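Local coordinates for maltose-binding protein MalE1 (Thermotoga maritima, PDB 6DTU) that binds maltotetraose in its pocket and probably serves as the periplasmic maltose-binding component of a carbohydrate transport system, at residues T48-G53 with M267-S272. Numbering follows the deposited sequence.
Sequences TAAPEG and MVNAKS
Ala50 meets Asn269 and Lys271 without a direct hydrogen bond across the contact: its methyl CB rests 4.0 Å from Asn269 OD1, and its carbonyl O lies 3.8 Å from Lys271 CB. A water bridges the two segments, donating to Ala50 O at 2.9 Å and accepting from Asn269 ND2 at 3.0 Å; ND2 also bonds to Ala56 O. CG anti to the backbone N (chi1 -177°) places the Asn269 amide beside the Ala50 methyl, while OD1 accepts from Lys271 N at 2.8 Å. This bond closes an Asx turn over the type I turn Asn269-Ser272; its donor lies above the carbonyl plane, 51° out of it. Replacing Asn269 by alanine removes the whole amide and is likely to leave the water and Ala56 O without this donor, and the turn without its side-chain brace. Lys271 touches through CB and CG, its chain bending at chi2 (-56°) to carry NZ away to a weak bond with Gly73 O. Ala50 O also accepts from Gly53 N at 3.1 Å, within the Schellman motif ending the helix. The Ala50 side chain is about 14 Å from a bound glucose unit. The contact thus joins the C-terminal end of helix 39-49 to the turn leading from strand 260-268 into helix 275-286.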
ATOM      1  N   THR A  48      15.287  13.868  -2.539  1.00 14.59           N
ATOM      2  CA  THR A  48      15.915  14.993  -3.219  1.00 16.48           C
ATOM      3  C   THR A  48      15.855  16.258  -2.363  1.00 15.54           C
ATOM      4  O   THR A  48      16.863  16.956  -2.207  1.00 17.10           O
ATOM      5  CB  THR A  48      15.208  15.251  -4.555  1.00 16.94           C
ATOM      6  OG1 THR A  48      15.340  14.110  -5.413  1.00 20.17           O
ATOM      7  CG2 THR A  48      15.817  16.464  -5.252  1.00 18.66           C
ATOM      8  N   ALA A  49      14.686  16.571  -1.801  1.00 15.89           N
ATOM      9  CA  ALA A  49      14.486  17.872  -1.176  1.00 17.43           C
ATOM     10  C   ALA A  49      15.002  17.940   0.263  1.00 15.91           C
ATOM     11  O   ALA A  49      15.420  19.009   0.721  1.00 17.95           O
ATOM     12  CB  ALA A  49      13.003  18.255  -1.215  1.00 16.47           C
ATOM     13  N   ALA A  50      14.921  16.848   1.017  1.00 13.84           N
ATOM     14  CA  ALA A  50      15.299  16.927   2.428  1.00 15.25           C
ATOM     15  C   ALA A  50      16.734  17.388   2.650  1.00 17.22           C
ATOM     16  O   ALA A  50      16.942  18.309   3.458  1.00 17.28           O
ATOM     17  CB  ALA A  50      14.934  15.642   3.182  1.00 17.12           C
ATOM     18  N   PRO A  51      17.746  16.839   1.972  1.00 19.68           N
ATOM     19  CA  PRO A  51      19.114  17.366   2.136  1.00 18.73           C
ATOM     20  C   PRO A  51      19.278  18.812   1.681  1.00 20.32           C
ATOM     21  O   PRO A  51      20.248  19.468   2.077  1.00 23.83           O
ATOM     22  CB  PRO A  51      19.959  16.421   1.272  1.00 20.00           C
ATOM     23  CG  PRO A  51      19.144  15.194   1.101  1.00 17.88           C
ATOM     24  CD  PRO A  51      17.710  15.665   1.083  1.00 19.14           C
ATOM     25  N   GLU A  52      18.399  19.315   0.826  1.00 19.25           N
ATOM     26  CA  GLU A  52      18.488  20.686   0.354  1.00 21.49           C
ATOM     27  C   GLU A  52      17.771  21.669   1.254  1.00 20.73           C
ATOM     28  O   GLU A  52      17.740  22.866   0.939  1.00 25.16           O
ATOM     29  CB  GLU A  52      17.925  20.800  -1.066  1.00 26.25           C
ATOM     30  CG  GLU A  52      18.739  20.053  -2.094  1.00 24.71           C
ATOM     31  CD  GLU A  52      20.163  20.577  -2.183  1.00 33.40           C
ATOM     32  OE1 GLU A  52      20.334  21.804  -2.321  1.00 38.93           O
ATOM     33  OE2 GLU A  52      21.108  19.766  -2.102  1.00 43.17           O
ATOM     34  N   GLY A  53      17.215  21.209   2.371  1.00 20.94           N
ATOM     35  CA  GLY A  53      16.467  22.078   3.251  1.00 19.76           C
ATOM     36  C   GLY A  53      15.086  22.426   2.764  1.00 18.77           C
ATOM     37  O   GLY A  53      14.483  23.369   3.291  1.00 21.08           O
ATOM     38  N   MET A 267       5.916  10.385   9.447  1.00 11.10           N
ATOM     39  CA  MET A 267       7.353  10.425   9.687  1.00 11.52           C
ATOM     40  C   MET A 267       7.814  11.874   9.731  1.00 12.94           C
ATOM     41  O   MET A 267       7.249  12.722   9.053  1.00 12.28           O
ATOM     42  CB  MET A 267       8.088   9.695   8.593  1.00 10.31           C
ATOM     43  CG  MET A 267       7.856   8.207   8.673  1.00 12.15           C
ATOM     44  SD  MET A 267       8.120   7.361   7.115  1.00 13.60           S
ATOM     45  CE  MET A 267       6.584   7.692   6.241  1.00 13.43           C
ATOM     46  N   VAL A 268       8.847  12.155  10.529  1.00 11.80           N
ATOM     47  CA  VAL A 268       9.342  13.511  10.765  1.00 12.15           C
ATOM     48  C   VAL A 268      10.679  13.691  10.050  1.00 13.08           C
ATOM     49  O   VAL A 268      11.552  12.822  10.123  1.00 12.92           O
ATOM     50  CB  VAL A 268       9.473  13.805  12.271  1.00 12.86           C
ATOM     51  CG1 VAL A 268      10.114  15.187  12.498  1.00 14.41           C
ATOM     52  CG2 VAL A 268       8.110  13.732  12.935  1.00 15.65           C
ATOM     53  N   ASN A 269      10.828  14.820   9.357  1.00 13.91           N
ATOM     54  CA  ASN A 269      12.060  15.145   8.640  1.00 13.98           C
ATOM     55  C   ASN A 269      13.164  15.474   9.643  1.00 13.60           C
ATOM     56  O   ASN A 269      13.083  16.483  10.354  1.00 13.96           O
ATOM     57  CB  ASN A 269      11.772  16.373   7.787  1.00 12.27           C
ATOM     58  CG  ASN A 269      12.944  16.817   6.917  1.00 15.17           C
ATOM     59  OD1 ASN A 269      14.053  16.294   6.985  1.00 16.39           O
ATOM     60  ND2 ASN A 269      12.684  17.808   6.083  1.00 14.56           N
ATOM     61  N   ALA A 270      14.229  14.654   9.663  1.00 13.64           N
ATOM     62  CA  ALA A 270      15.339  14.890  10.581  1.00 14.33           C
ATOM     63  C   ALA A 270      16.128  16.145  10.237  1.00 16.14           C
ATOM     64  O   ALA A 270      16.891  16.635  11.088  1.00 18.38           O
ATOM     65  CB  ALA A 270      16.281  13.687  10.625  1.00 14.89           C
ATOM     66  N   LYS A 271      15.962  16.677   9.032  1.00 15.25           N
ATOM     67  CA  LYS A 271      16.665  17.890   8.655  1.00 19.33           C
ATOM     68  C   LYS A 271      15.848  19.135   8.941  1.00 16.46           C
ATOM     69  O   LYS A 271      16.349  20.240   8.743  1.00 16.37           O
ATOM     70  CB  LYS A 271      17.074  17.862   7.183  1.00 17.64           C
ATOM     71  CG  LYS A 271      17.832  16.591   6.753  1.00 19.05           C
ATOM     72  CD  LYS A 271      19.069  16.344   7.585  1.00 21.12           C
ATOM     73  CE  LYS A 271      19.803  15.102   7.097  1.00 22.19           C
ATOM     74  NZ  LYS A 271      20.931  14.750   8.013  1.00 24.78           N
ATOM     75  N   SER A 272      14.618  18.980   9.404  1.00 15.71           N
ATOM     76  CA  SER A 272      13.745  20.133   9.569  1.00 14.96           C
ATOM     77  C   SER A 272      14.074  20.848  10.871  1.00 14.48           C
ATOM     78  O   SER A 272      14.216  20.199  11.904  1.00 15.66           O
ATOM     79  CB  SER A 272      12.305  19.685   9.632  1.00 15.18           C
ATOM     80  OG  SER A 272      11.535  20.747  10.177  1.00 18.42           O
TER
HETATM   81  O   HOH W   1      14.549  19.485   4.507  1.00 15.57           O